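Tetraacyldisaccharide 4'-kinase (Aquifex aeolicus, PDB 4EHX) acts as the 4'-kinase of lipid A biosynthesis and probably moves the gamma-phosphate of ATP onto a tetraacyldisaccharide 1-phosphate to form lipid IVA. Local coordinates at residues A[30-35]-A[143-148]; A[38-43]-A[149-154]; A[70-75]-A[117-122]. One frame throughout, in Å; residues are numbered along the deposited sequence.

In the fold
All three contacts lie in or beside the parallel strands of the P-loop fold, with centres 12 to 15 Å apart. The segments come in the order 30-35, 38-43, 70-75, 117-122, 143-148 and 149-154. Contact 1 therefore pairs the loops that run straight into the two parallel strands of contact 2, and 70-75 and 117-122 both fall in the chain between them. Strand 134-138 lies between strands 38-43 and 67-71, tying contacts 2 and 3 to one sheet. Contacts 1 and 3 also touch directly, through a salt bridge from Lys145 to Asp118. Strand 38-43 leads on to the predicted ATP-binding residues Ser45 to Thr52, so contact 2 leads directly toward that loop, while contact 1 lies farther from it.

Contact 1 (A[30-35]-A[143-148]); sequences KIKKLP and HRKLHR
A single beta bridge, Lys32 with Leu146, joins two loops just before they become parallel strands 38-43 and 150-156. Lys32 uses both its polar backbone atoms: its N donates to Lys145 O at 2.7 Å, and its O accepts from His147 N at 2.8 Å. On the other side, residues 143 to 146 form a type I turn, and Arg148 lies with its guanidinium in plane with Leu146 O, gripping that one oxygen through NE and NH2. Ile31 packs against the turn, its CG1 3.5 Å from Arg144 O. Lys33 and His147 run side by side in the same direction; with the ring carbon CG anti to the backbone N (chi1 173°), His147 brings CD2 to 3.4 Å from Lys33 CD, the lysine meeting the ring obliquely. The far end of the ring is held by Asp149, which takes a hydrogen bond from NE2. Replacing His147 by an alanine would probably leave the Lys33 methylenes without their neighbour and Asp149 OD1 without that donor. Further along, a water links Leu34 N to His147 O, and Leu34 crosses Leu146 at about a right angle, CD1 to CD1 3.9 Å. Helix 119-130 adjoins this end through Tyr120, which touches Leu34 and makes a cation-pi contact with Lys32; helix 7-25 reaches Ile31 and Arg144 through Tyr24, and strand 134-138 meets both leucines.

Contact 2 (A[38-43]-A[149-154]); sequences VISVGN and DLNILL
Ile39 and Ile152 lie side by side and point the same way, with Ile39 CG2 3.7 Å from Ile152 CD1. Ile39 turns CG2 anti to its own N, chi1 -58° placing CG1 beside that N, and this carries the methyl toward the neighbouring strand. On the same face Val41 and Leu154 meet at a slant, Val41 CG1 to Leu154 CD1 4.0 Å. Helix 51-61 covers Ile39 and Val41 through Leu58. The other face, with Ser40, Asn151 and Leu153, is more polar. There one water accepts from Ser40 OG at 2.8 Å and donates to Asn151 OD1 and to Ile152 O, three bonds in all; Asn151 OD1 also accepts from Arg148. Leu153 leans CD1 across to Asn43 CA, 3.5 Å away, beside Gly42, which has no side chain. At the start of the pair Asp149 doubles back on Val38: OD2 accepts Val38 N at 2.9 Å on its anti lone pair, while Asp149 N donates to Val38 O at 2.7 Å. Beyond it the backbone bonds alternate regularly from Ser40 to Leu154, the strand axes 27° apart. At the far end Asn43 ND2 bonds to Ser45 O. The two strands are neighbours in the parallel core sheet of a P-loop NTPase, in which strand 38-43 runs straight into the predicted ATP-binding loop.

Contact 3 (A[70-75]-A[117-122]); sequences LSRGYK and EDRYKG
Arg72 and Arg119 meet at the C-terminal end of strand 67-71, beside the start of helix 119-130, in the parallel part of the sheet of this P-loop fold. The charged part is a salt bridge gripped side-on: Arg72 NE and NH1 both bind one oxygen, Glu117 OE2, each at 2.8 Å. The guanidinium and carboxylate planes stand 66° apart; NH1 meets the syn lone pair of OE2, while NE comes from above the carboxylate plane. A sulfonate of a buffer molecule is salt-bridged to Arg119 and only weakly paired with Arg72, which suggests that an anion can be accommodated here. In van der Waals contact, Arg72 CB lies over one face of the Arg119 guanidinium, toward its rim, 3.6 Å from Arg119 NH2. Leu70 packs on the helix backbone, CD1 against Arg119 O and CD2 against Gly122 C; its CB also meets Arg119 CG. Among the hydrogen bonds, Arg119, bent at chi2 (61°), returns its NH1 to Glu117 O at 2.9 Å, and the helix opens with Asp118 as N-cap, OD1 accepting Lys121 N at 3.0 Å. Water fills in between the segments: one molecule lies 2.8 Å from Leu70 O and accepts from Arg119 NE at 2.7 Å.

Contact 1 (A[30-35]-A[143-148])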
loop_
_atom_site.group_PDB
_atom_site.type_symbol
_atom_site.label_atom_id
_atom_site.label_comp_id
_atom_site.label_asym_id
_atom_site.label_seq_id
_atom_site.Cartn_x
_atom_site.Cartn_y
_atom_site.Cartn_z
ATOM N N LYS A 30 -15.202 21.754 2.720
ATOM C CA LYS A 30 -14.497 22.110 1.506
ATOM C C LYS A 30 -13.689 20.935 0.958
ATOM O O LYS A 30 -13.014 20.220 1.709
ATOM C CB LYS A 30 -13.571 23.301 1.761
ATOM C CG LYS A 30 -12.966 23.907 0.491
ATOM C CD LYS A 30 -12.546 25.347 0.740
ATOM C CE LYS A 30 -11.652 25.870 -0.371
ATOM N NZ LYS A 30 -10.766 26.980 0.102
ATOM N N ILE A 31 -13.828 20.723 -0.348
ATOM C CA ILE A 31 -12.998 19.781 -1.080
ATOM C C ILE A 31 -12.026 20.595 -1.934
ATOM O O ILE A 31 -12.445 21.332 -2.828
ATOM C CB ILE A 31 -13.856 18.824 -1.926
ATOM C CG1 ILE A 31 -14.753 17.995 -0.985
ATOM C CG2 ILE A 31 -12.955 17.891 -2.763
ATOM C CD1 ILE A 31 -15.797 17.126 -1.688
ATOM N N LYS A 32 -10.737 20.482 -1.630
ATOM C CA LYS A 32 -9.709 21.281 -2.312
ATOM C C LYS A 32 -9.258 20.628 -3.610
ATOM O O LYS A 32 -9.308 19.419 -3.744
ATOM C CB LYS A 32 -8.527 21.509 -1.367
ATOM C CG LYS A 32 -8.986 22.122 -0.038
ATOM C CD LYS A 32 -7.845 22.350 0.941
ATOM C CE LYS A 32 -7.023 23.557 0.544
ATOM N NZ LYS A 32 -7.892 24.699 0.149
ATOM N N LYS A 33 -8.792 21.430 -4.561
ATOM C CA LYS A 33 -8.479 20.909 -5.885
ATOM C C LYS A 33 -7.072 21.271 -6.314
ATOM O O LYS A 33 -6.761 22.446 -6.490
ATOM C CB LYS A 33 -9.484 21.471 -6.897
ATOM C CG LYS A 33 -9.173 21.136 -8.345
ATOM C CD LYS A 33 -9.630 19.753 -8.714
ATOM C CE LYS A 33 -9.647 19.552 -10.231
ATOM N NZ LYS A 33 -8.283 19.702 -10.841
ATOM N N LEU A 34 -6.211 20.272 -6.472
ATOM C CA LEU A 34 -4.885 20.508 -7.058
ATOM C C LEU A 34 -4.993 20.716 -8.571
ATOM O O LEU A 34 -5.915 20.198 -9.208
ATOM C CB LEU A 34 -3.938 19.345 -6.743
ATOM C CG LEU A 34 -3.517 19.258 -5.271
ATOM C CD1 LEU A 34 -2.884 17.895 -4.977
ATOM C CD2 LEU A 34 -2.551 20.397 -4.902
ATOM N N PRO A 35 -4.057 21.499 -9.148
ATOM C CA PRO A 35 -4.103 21.856 -10.573
ATOM C C PRO A 35 -3.537 20.792 -11.509
ATOM O O PRO A 35 -3.402 21.072 -12.697
ATOM C CB PRO A 35 -3.241 23.123 -10.640
ATOM C CG PRO A 35 -2.232 22.928 -9.552
ATOM C CD PRO A 35 -3.011 22.248 -8.429
ATOM N N HIS A 143 -9.623 10.435 2.594
ATOM C CA HIS A 143 -9.133 11.816 2.647
ATOM C C HIS A 143 -9.948 12.739 1.735
ATOM O O HIS A 143 -9.431 13.274 0.749
ATOM C CB HIS A 143 -7.633 11.888 2.314
ATOM C CG HIS A 143 -6.986 13.162 2.773
ATOM N ND1 HIS A 143 -6.665 13.396 4.094
ATOM C CD2 HIS A 143 -6.612 14.274 2.093
ATOM C CE1 HIS A 143 -6.128 14.600 4.211
ATOM N NE2 HIS A 143 -6.086 15.155 3.012
ATOM N N ARG A 144 -11.221 12.935 2.079
ATOM C CA ARG A 144 -12.175 13.542 1.154
ATOM C C ARG A 144 -11.932 15.024 0.924
ATOM O O ARG A 144 -12.418 15.590 -0.060
ATOM C CB ARG A 144 -13.610 13.301 1.627
ATOM C CG ARG A 144 -13.975 11.819 1.664
ATOM C CD ARG A 144 -15.460 11.595 1.945
ATOM N NE ARG A 144 -16.325 12.064 0.856
ATOM C CZ ARG A 144 -17.656 12.017 0.896
ATOM N NH1 ARG A 144 -18.279 11.513 1.965
ATOM N NH2 ARG A 144 -18.372 12.480 -0.120
ATOM N N LYS A 145 -11.165 15.640 1.821
ATOM C CA LYS A 145 -10.794 17.044 1.679
ATOM C C LYS A 145 -10.018 17.307 0.384
ATOM O O LYS A 145 -9.972 18.436 -0.086
ATOM C CB LYS A 145 -9.960 17.518 2.887
ATOM C CG LYS A 145 -9.657 19.021 2.893
ATOM C CD LYS A 145 -8.412 19.389 3.718
ATOM C CE LYS A 145 -8.418 18.793 5.109
ATOM N NZ LYS A 145 -7.497 19.544 6.044
ATOM N N LEU A 146 -9.386 16.279 -0.183
ATOM C CA LEU A 146 -8.676 16.469 -1.453
ATOM C C LEU A 146 -9.439 15.862 -2.614
ATOM O O LEU A 146 -9.717 14.657 -2.620
ATOM C CB LEU A 146 -7.242 15.909 -1.405
ATOM C CG LEU A 146 -6.418 15.971 -2.704
ATOM C CD1 LEU A 146 -6.272 17.406 -3.210
ATOM C CD2 LEU A 146 -5.008 15.367 -2.460
ATOM N N HIS A 147 -9.793 16.696 -3.592
ATOM C CA HIS A 147 -10.458 16.184 -4.785
ATOM C C HIS A 147 -9.578 15.146 -5.460
ATOM O O HIS A 147 -8.367 15.356 -5.588
ATOM C CB HIS A 147 -10.724 17.290 -5.813
ATOM C CG HIS A 147 -11.246 16.760 -7.117
ATOM N ND1 HIS A 147 -12.536 16.293 -7.263
ATOM C CD2 HIS A 147 -10.640 16.559 -8.312
ATOM C CE1 HIS A 147 -12.707 15.846 -8.495
ATOM N NE2 HIS A 147 -11.571 15.997 -9.152
ATOM N N ARG A 148 -10.178 14.043 -5.899
ATOM C CA ARG A 148 -9.477 13.126 -6.803
ATOM C C ARG A 148 -10.266 12.964 -8.095
ATOM O O ARG A 148 -11.491 12.897 -8.085
ATOM C CB ARG A 148 -9.136 11.768 -6.137
ATOM C CG ARG A 148 -10.301 10.810 -5.842
ATOM C CD ARG A 148 -11.295 11.336 -4.782
ATOM N NE ARG A 148 -10.584 11.910 -3.623
ATOM C CZ ARG A 148 -10.061 11.207 -2.624
ATOM N NH1 ARG A 148 -10.205 9.890 -2.576
ATOM N NH2 ARG A 148 -9.420 11.831 -1.636
HETATM O O HOH W 1 -7.294 17.670 -6.774
#

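Contact 2 (A[38-43]-A[149-154])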
loop_
_atom_site.group_PDB
_atom_site.type_symbol
_atom_site.label_atom_id
_atom_site.label_comp_id
_atom_site.label_asym_id
_atom_site.label_seq_id
_atom_site.Cartn_x
_atom_site.Cartn_y
_atom_site.Cartn_z
ATOM N N VAL A 38 -5.246 13.880 -10.004
ATOM C CA VAL A 38 -5.067 13.144 -8.769
ATOM C C VAL A 38 -5.838 11.832 -8.868
ATOM O O VAL A 38 -7.050 11.811 -9.122
ATOM C CB VAL A 38 -5.597 13.946 -7.555
ATOM C CG1 VAL A 38 -5.485 13.111 -6.281
ATOM C CG2 VAL A 38 -4.813 15.261 -7.423
ATOM N N ILE A 39 -5.119 10.734 -8.687
ATOM C CA ILE A 39 -5.728 9.423 -8.639
ATOM C C ILE A 39 -5.587 8.939 -7.207
ATOM O O ILE A 39 -4.501 8.978 -6.654
ATOM C CB ILE A 39 -4.984 8.446 -9.547
ATOM C CG1 ILE A 39 -4.971 8.962 -10.994
ATOM C CG2 ILE A 39 -5.619 7.039 -9.456
ATOM C CD1 ILE A 39 -3.951 8.226 -11.903
ATOM N N SER A 40 -6.674 8.483 -6.595
ATOM C CA SER A 40 -6.570 7.951 -5.249
ATOM C C SER A 40 -6.633 6.434 -5.285
ATOM O O SER A 40 -7.428 5.853 -6.018
ATOM C CB SER A 40 -7.688 8.499 -4.349
ATOM O OG SER A 40 -7.572 7.959 -3.044
ATOM N N VAL A 41 -5.773 5.802 -4.494
ATOM C CA VAL A 41 -5.851 4.374 -4.245
ATOM C C VAL A 41 -6.197 4.202 -2.784
ATOM O O VAL A 41 -5.570 4.803 -1.901
ATOM C CB VAL A 41 -4.515 3.643 -4.585
ATOM C CG1 VAL A 41 -4.638 2.135 -4.246
ATOM C CG2 VAL A 41 -4.183 3.854 -6.060
ATOM N N GLY A 42 -7.213 3.395 -2.504
ATOM C CA GLY A 42 -7.614 3.223 -1.131
ATOM C C GLY A 42 -8.395 1.950 -0.885
ATOM O O GLY A 42 -8.656 1.156 -1.797
ATOM N N ASN A 43 -8.767 1.753 0.363
ATOM C CA ASN A 43 -9.631 0.632 0.698
ATOM C C ASN A 43 -10.487 0.952 1.921
ATOM O O ASN A 43 -10.419 2.060 2.481
ATOM C CB ASN A 43 -8.833 -0.655 0.862
ATOM C CG ASN A 43 -8.222 -0.778 2.222
ATOM O OD1 ASN A 43 -7.710 0.198 2.766
ATOM N ND2 ASN A 43 -8.289 -1.973 2.798
ATOM N N ASP A 149 -9.548 12.916 -9.208
ATOM C CA ASP A 149 -10.153 12.765 -10.528
ATOM C C ASP A 149 -10.507 11.313 -10.853
ATOM O O ASP A 149 -11.356 11.037 -11.710
ATOM C CB ASP A 149 -9.195 13.331 -11.570
ATOM C CG ASP A 149 -8.871 14.784 -11.298
ATOM O OD1 ASP A 149 -9.747 15.654 -11.563
ATOM O OD2 ASP A 149 -7.759 15.060 -10.796
ATOM N N LEU A 150 -9.851 10.388 -10.162
ATOM C CA LEU A 150 -10.146 8.975 -10.310
ATOM C C LEU A 150 -10.006 8.321 -8.946
ATOM O O LEU A 150 -8.896 8.221 -8.402
ATOM C CB LEU A 150 -9.193 8.321 -11.320
ATOM C CG LEU A 150 -9.382 6.815 -11.593
ATOM C CD1 LEU A 150 -10.812 6.499 -12.033
ATOM C CD2 LEU A 150 -8.394 6.317 -12.640
ATOM N N ASN A 151 -11.139 7.877 -8.405
ATOM C CA ASN A 151 -11.209 7.358 -7.046
ATOM C C ASN A 151 -11.246 5.843 -7.102
ATOM O O ASN A 151 -12.291 5.260 -7.382
ATOM C CB ASN A 151 -12.473 7.895 -6.352
ATOM C CG ASN A 151 -12.346 7.887 -4.853
ATOM O OD1 ASN A 151 -11.243 7.806 -4.322
ATOM N ND2 ASN A 151 -13.471 7.972 -4.155
ATOM N N ILE A 152 -10.106 5.211 -6.860
ATOM C CA ILE A 152 -9.997 3.763 -6.999
ATOM C C ILE A 152 -10.095 3.095 -5.638
ATOM O O ILE A 152 -9.328 3.405 -4.724
ATOM C CB ILE A 152 -8.682 3.357 -7.659
ATOM C CG1 ILE A 152 -8.550 4.037 -9.029
ATOM C CG2 ILE A 152 -8.631 1.817 -7.806
ATOM C CD1 ILE A 152 -7.191 3.736 -9.758
ATOM N N LEU A 153 -11.054 2.188 -5.500
ATOM C CA LEU A 153 -11.265 1.502 -4.236
ATOM C C LEU A 153 -10.953 0.034 -4.390
ATOM O O LEU A 153 -11.502 -0.639 -5.270
ATOM C CB LEU A 153 -12.723 1.640 -3.790
ATOM C CG LEU A 153 -13.063 0.906 -2.483
ATOM C CD1 LEU A 153 -12.364 1.556 -1.299
ATOM C CD2 LEU A 153 -14.605 0.848 -2.253
ATOM N N LEU A 154 -10.089 -0.470 -3.521
ATOM C CA LEU A 154 -9.772 -1.900 -3.503
ATOM C C LEU A 154 -10.679 -2.579 -2.507
ATOM O O LEU A 154 -10.875 -2.072 -1.394
ATOM C CB LEU A 154 -8.315 -2.131 -3.090
ATOM C CG LEU A 154 -7.271 -2.048 -4.212
ATOM C CD1 LEU A 154 -7.339 -0.723 -4.958
ATOM C CD2 LEU A 154 -5.873 -2.252 -3.612
HETATM O O HOH W 2 -9.340 5.815 -3.368
#

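Contact 3 (A[70-75]-A[117-122])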
loop_
_atom_site.group_PDB
_atom_site.type_symbol
_atom_site.label_atom_id
_atom_site.label_comp_id
_atom_site.label_asym_id
_atom_site.label_seq_id
_atom_site.Cartn_x
_atom_site.Cartn_y
_atom_site.Cartn_z
ATOM N N LEU A 70 1.478 10.861 -2.836
ATOM C CA LEU A 70 1.195 11.632 -1.634
ATOM C C LEU A 70 0.783 10.636 -0.579
ATOM O O LEU A 70 -0.302 10.043 -0.663
ATOM C CB LEU A 70 0.055 12.652 -1.869
ATOM C CG LEU A 70 0.292 13.682 -2.973
ATOM C CD1 LEU A 70 -0.931 14.637 -3.092
ATOM C CD2 LEU A 70 1.570 14.483 -2.672
ATOM N N SER A 71 1.671 10.439 0.390
ATOM C CA SER A 71 1.473 9.470 1.459
ATOM C C SER A 71 1.196 10.188 2.789
ATOM O O SER A 71 1.647 11.314 2.994
ATOM C CB SER A 71 2.731 8.600 1.558
ATOM O OG SER A 71 2.477 7.372 2.196
ATOM N N ARG A 72 0.473 9.526 3.690
ATOM C CA ARG A 72 0.145 10.106 4.995
ATOM C C ARG A 72 1.350 10.265 5.885
ATOM O O ARG A 72 1.534 11.316 6.504
ATOM C CB ARG A 72 -0.894 9.256 5.734
ATOM C CG ARG A 72 -1.414 9.925 7.008
ATOM C CD ARG A 72 -2.527 9.110 7.653
ATOM N NE ARG A 72 -3.135 9.816 8.780
ATOM C CZ ARG A 72 -4.154 9.347 9.498
ATOM N NH1 ARG A 72 -4.643 10.064 10.501
ATOM N NH2 ARG A 72 -4.686 8.163 9.215
ATOM N N GLY A 73 2.158 9.211 5.972
ATOM C CA GLY A 73 3.251 9.184 6.925
ATOM C C GLY A 73 2.742 9.356 8.344
ATOM O O GLY A 73 3.136 10.289 9.041
ATOM N N TYR A 74 1.866 8.453 8.773
ATOM C CA TYR A 74 1.213 8.563 10.077
ATOM C C TYR A 74 2.201 8.817 11.222
ATOM O O TYR A 74 2.118 9.837 11.912
ATOM C CB TYR A 74 0.364 7.315 10.357
ATOM C CG TYR A 74 -0.457 7.387 11.628
ATOM C CD1 TYR A 74 -1.251 8.495 11.904
ATOM C CD2 TYR A 74 -0.453 6.340 12.542
ATOM C CE1 TYR A 74 -2.006 8.564 13.063
ATOM C CE2 TYR A 74 -1.207 6.399 13.703
ATOM C CZ TYR A 74 -1.982 7.513 13.958
ATOM O OH TYR A 74 -2.732 7.578 15.111
ATOM N N LYS A 75 3.135 7.890 11.414
ATOM C CA LYS A 75 4.126 8.007 12.480
ATOM C C LYS A 75 5.516 8.317 11.937
ATOM O O LYS A 75 6.176 7.447 11.365
ATOM C CB LYS A 75 4.158 6.730 13.323
ATOM C CG LYS A 75 4.605 5.496 12.556
ATOM C CD LYS A 75 4.639 4.268 13.451
ATOM C CE LYS A 75 5.086 3.038 12.678
ATOM N NZ LYS A 75 5.126 1.826 13.538
ATOM N N GLU A 117 0.311 14.630 6.312
ATOM C CA GLU A 117 -1.034 14.315 6.794
ATOM C C GLU A 117 -2.092 14.988 5.910
ATOM O O GLU A 117 -3.088 14.369 5.494
ATOM C CB GLU A 117 -1.174 14.826 8.230
ATOM C CG GLU A 117 -2.459 14.426 8.919
ATOM C CD GLU A 117 -2.400 13.014 9.459
ATOM O OE1 GLU A 117 -1.277 12.506 9.682
ATOM O OE2 GLU A 117 -3.477 12.412 9.659
ATOM N N ASP A 118 -1.881 16.271 5.629
ATOM C CA ASP A 118 -2.767 17.001 4.727
ATOM C C ASP A 118 -2.262 16.784 3.302
ATOM O O ASP A 118 -1.222 17.326 2.916
ATOM C CB ASP A 118 -2.741 18.492 5.071
ATOM C CG ASP A 118 -3.817 19.274 4.335
ATOM O OD1 ASP A 118 -3.622 19.556 3.149
ATOM O OD2 ASP A 118 -4.852 19.617 4.942
ATOM N N ARG A 119 -2.971 15.974 2.525
ATOM C CA ARG A 119 -2.470 15.605 1.196
ATOM C C ARG A 119 -2.373 16.812 0.260
ATOM O O ARG A 119 -1.431 16.931 -0.528
ATOM C CB ARG A 119 -3.339 14.503 0.573
ATOM C CG ARG A 119 -2.899 13.062 0.895
ATOM C CD ARG A 119 -2.937 12.746 2.367
ATOM N NE ARG A 119 -3.222 11.325 2.597
ATOM C CZ ARG A 119 -3.664 10.819 3.742
ATOM N NH1 ARG A 119 -3.862 11.611 4.810
ATOM N NH2 ARG A 119 -3.901 9.511 3.813
ATOM N N TYR A 120 -3.354 17.709 0.335
ATOM C CA TYR A 120 -3.312 18.924 -0.469
ATOM C C TYR A 120 -2.015 19.722 -0.269
ATOM O O TYR A 120 -1.350 20.099 -1.245
ATOM C CB TYR A 120 -4.531 19.808 -0.174
ATOM C CG TYR A 120 -4.562 21.082 -0.987
ATOM C CD1 TYR A 120 -5.067 21.090 -2.282
ATOM C CD2 TYR A 120 -4.084 22.279 -0.459
ATOM C CE1 TYR A 120 -5.094 22.267 -3.038
ATOM C CE2 TYR A 120 -4.115 23.449 -1.199
ATOM C CZ TYR A 120 -4.628 23.437 -2.481
ATOM O OH TYR A 120 -4.654 24.598 -3.216
ATOM N N LYS A 121 -1.656 19.994 0.989
ATOM C CA LYS A 121 -0.402 20.703 1.273
ATOM C C LYS A 121 0.809 19.939 0.749
ATOM O O LYS A 121 1.777 20.543 0.304
ATOM C CB LYS A 121 -0.233 20.967 2.774
ATOM C CG LYS A 121 -1.218 21.976 3.332
ATOM C CD LYS A 121 -1.040 22.141 4.843
ATOM C CE LYS A 121 -1.868 23.302 5.368
ATOM N NZ LYS A 121 -3.223 23.341 4.749
ATOM N N GLY A 122 0.762 18.612 0.822
ATOM C CA GLY A 122 1.832 17.788 0.277
ATOM C C GLY A 122 1.901 18.012 -1.226
ATOM O O GLY A 122 2.983 18.152 -1.799
HETATM O O HOH W 3 -2.479 9.333 0.887
HETATM O O HOH W 4 -4.747 7.503 5.837
#